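PDB 3RE9: sortase-like protein from Streptococcus suis, which probably acts as a class C sortase, a transpeptidase of the kind that links pilin subunits covalently into pili on the surface of Gram-positive bacteria. Local coordinates for residues Asp104-Val108 and Arg164-Arg168. Residues are numbered along the deposited sequence; the frame is centred on the assembly and turned at random.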
loop_
_atom_site.group_PDB
_atom_site.type_symbol
_atom_site.label_atom_id
_atom_site.label_comp_id
_atom_site.label_asym_id
_atom_site.label_seq_id
_atom_site.Cartn_x
_atom_site.Cartn_y
_atom_site.Cartn_z
ATOM N N ASP A 104 10.781 2.612 12.346
ATOM C CA ASP A 104 10.896 1.391 13.134
ATOM C C ASP A 104 10.421 0.153 12.371
ATOM O O ASP A 104 10.153 -0.878 12.980
ATOM C CB ASP A 104 10.164 1.542 14.475
ATOM C CG ASP A 104 10.909 2.445 15.475
ATOM O OD1 ASP A 104 12.160 2.519 15.460
ATOM O OD2 ASP A 104 10.226 3.085 16.306
ATOM N N LEU A 105 10.319 0.265 11.045
ATOM C CA LEU A 105 9.929 -0.830 10.162
ATOM C C LEU A 105 10.993 -1.901 10.075
ATOM O O LEU A 105 10.703 -3.061 9.743
ATOM C CB LEU A 105 9.683 -0.285 8.762
ATOM C CG LEU A 105 8.645 -0.989 7.889
ATOM C CD1 LEU A 105 7.247 -0.980 8.538
ATOM C CD2 LEU A 105 8.633 -0.300 6.504
ATOM N N THR A 106 12.231 -1.487 10.332
ATOM C CA THR A 106 13.361 -2.380 10.481
ATOM C C THR A 106 13.166 -3.365 11.652
ATOM O O THR A 106 13.776 -4.418 11.679
ATOM C CB THR A 106 14.700 -1.592 10.638
ATOM O OG1 THR A 106 14.532 -0.510 11.562
ATOM C CG2 THR A 106 15.151 -1.032 9.317
ATOM N N LYS A 107 12.297 -3.023 12.597
ATOM C CA LYS A 107 11.997 -3.876 13.730
ATOM C C LYS A 107 10.850 -4.868 13.472
ATOM O O LYS A 107 10.530 -5.686 14.341
ATOM C CB LYS A 107 11.676 -3.020 14.954
ATOM C CG LYS A 107 12.806 -2.068 15.403
ATOM C CD LYS A 107 12.343 -1.137 16.544
ATOM C CE LYS A 107 13.405 -0.059 16.864
ATOM N NZ LYS A 107 13.982 0.747 15.663
ATOM N N VAL A 108 10.220 -4.798 12.303
ATOM C CA VAL A 108 9.130 -5.715 11.972
ATOM C C VAL A 108 9.695 -7.094 11.617
ATOM O O VAL A 108 10.703 -7.190 10.926
ATOM C CB VAL A 108 8.241 -5.176 10.830
ATOM C CG1 VAL A 108 7.152 -6.172 10.485
ATOM C CG2 VAL A 108 7.612 -3.853 11.226
ATOM N N ARG A 164 16.019 0.217 -0.335
ATOM C CA ARG A 164 14.656 0.270 0.191
ATOM C C ARG A 164 14.401 -0.977 1.023
ATOM O O ARG A 164 14.922 -2.051 0.702
ATOM C CB ARG A 164 13.618 0.321 -0.930
ATOM C CG ARG A 164 13.762 1.488 -1.878
ATOM C CD ARG A 164 13.452 2.808 -1.179
ATOM N NE ARG A 164 13.726 3.980 -2.024
ATOM C CZ ARG A 164 14.914 4.568 -2.141
ATOM N NH1 ARG A 164 15.966 4.105 -1.466
ATOM N NH2 ARG A 164 15.049 5.623 -2.939
ATOM N N LEU A 165 13.598 -0.824 2.077
ATOM C CA LEU A 165 13.112 -1.934 2.862
ATOM C C LEU A 165 11.679 -2.306 2.440
ATOM O O LEU A 165 10.783 -1.483 2.555
ATOM C CB LEU A 165 13.162 -1.560 4.349
ATOM C CG LEU A 165 12.616 -2.516 5.386
ATOM C CD1 LEU A 165 13.356 -3.836 5.316
ATOM C CD2 LEU A 165 12.796 -1.879 6.717
ATOM N N LEU A 166 11.481 -3.552 1.973
ATOM C CA LEU A 166 10.196 -4.049 1.498
ATOM C C LEU A 166 9.654 -5.087 2.453
ATOM O O LEU A 166 10.068 -6.262 2.423
ATOM C CB LEU A 166 10.309 -4.699 0.103
ATOM C CG LEU A 166 11.079 -4.091 -1.064
ATOM C CD1 LEU A 166 10.604 -4.694 -2.345
ATOM C CD2 LEU A 166 10.880 -2.598 -1.105
ATOM N N VAL A 167 8.712 -4.657 3.289
ATOM C CA VAL A 167 8.059 -5.529 4.260
ATOM C C VAL A 167 6.684 -5.966 3.758
ATOM O O VAL A 167 5.772 -5.157 3.704
ATOM C CB VAL A 167 7.950 -4.826 5.622
ATOM C CG1 VAL A 167 7.532 -5.802 6.679
ATOM C CG2 VAL A 167 9.289 -4.205 5.970
ATOM N N ARG A 168 6.549 -7.247 3.402
ATOM C CA ARG A 168 5.366 -7.769 2.717
ATOM C C ARG A 168 4.523 -8.723 3.560
ATOM O O ARG A 168 5.061 -9.608 4.182
ATOM C CB ARG A 168 5.783 -8.498 1.444
ATOM C CG ARG A 168 4.572 -8.920 0.583
ATOM C CD ARG A 168 4.948 -9.878 -0.498
ATOM N NE ARG A 168 5.323 -11.194 0.022
ATOM C CZ ARG A 168 5.596 -12.237 -0.761
ATOM N NH1 ARG A 168 5.533 -12.106 -2.076
ATOM N NH2 ARG A 168 5.951 -13.396 -0.250
#
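Leu105 meets strand 163-172 at two points, and the pairing exemplifies how a short 3-10 turn can be packed against a sheet largely through apolar groups. Leu105 CB lies 4.1 Å from CD2 of Leu165, while farther out Leu105 CG comes to 3.8 Å from CG2 of Val167, the Leu105 and Val167 side chains running past each other in opposite directions. Thr106 follows at the exposed margin. Its CB leaves the backbone away from the strand, yet the methyl reaches back, Thr106 CG2 lying 3.6 Å from Leu165 CD2, and the two side chains cross nearly at right angles. Leu165 CG lies opposite its backbone N (chi1 176°), which carries the side chain out toward the turn, where CD2 also comes within 3.7 Å of Thr106 N. The sortase beta-barrel is the setting: the turn belongs to the long connection between strands 86-91 and 113-117, and it packs on a strand hydrogen-bonded to strands 148-156 and 122-133. Lys107, whose CB points away from the strand, forms a salt bridge through NZ to Asp104 OD1, met from above the carboxylate plane; Arg100 is a second partner of that oxygen. At Val108, whose N bonds to Leu105 O, the chain leaves the turn and an apolar side chain again faces the strand. Val108 CG1 stands 3.8 Å from Val167 CG1, and Val127 of strand 122-133 also touches the Val108 side chain.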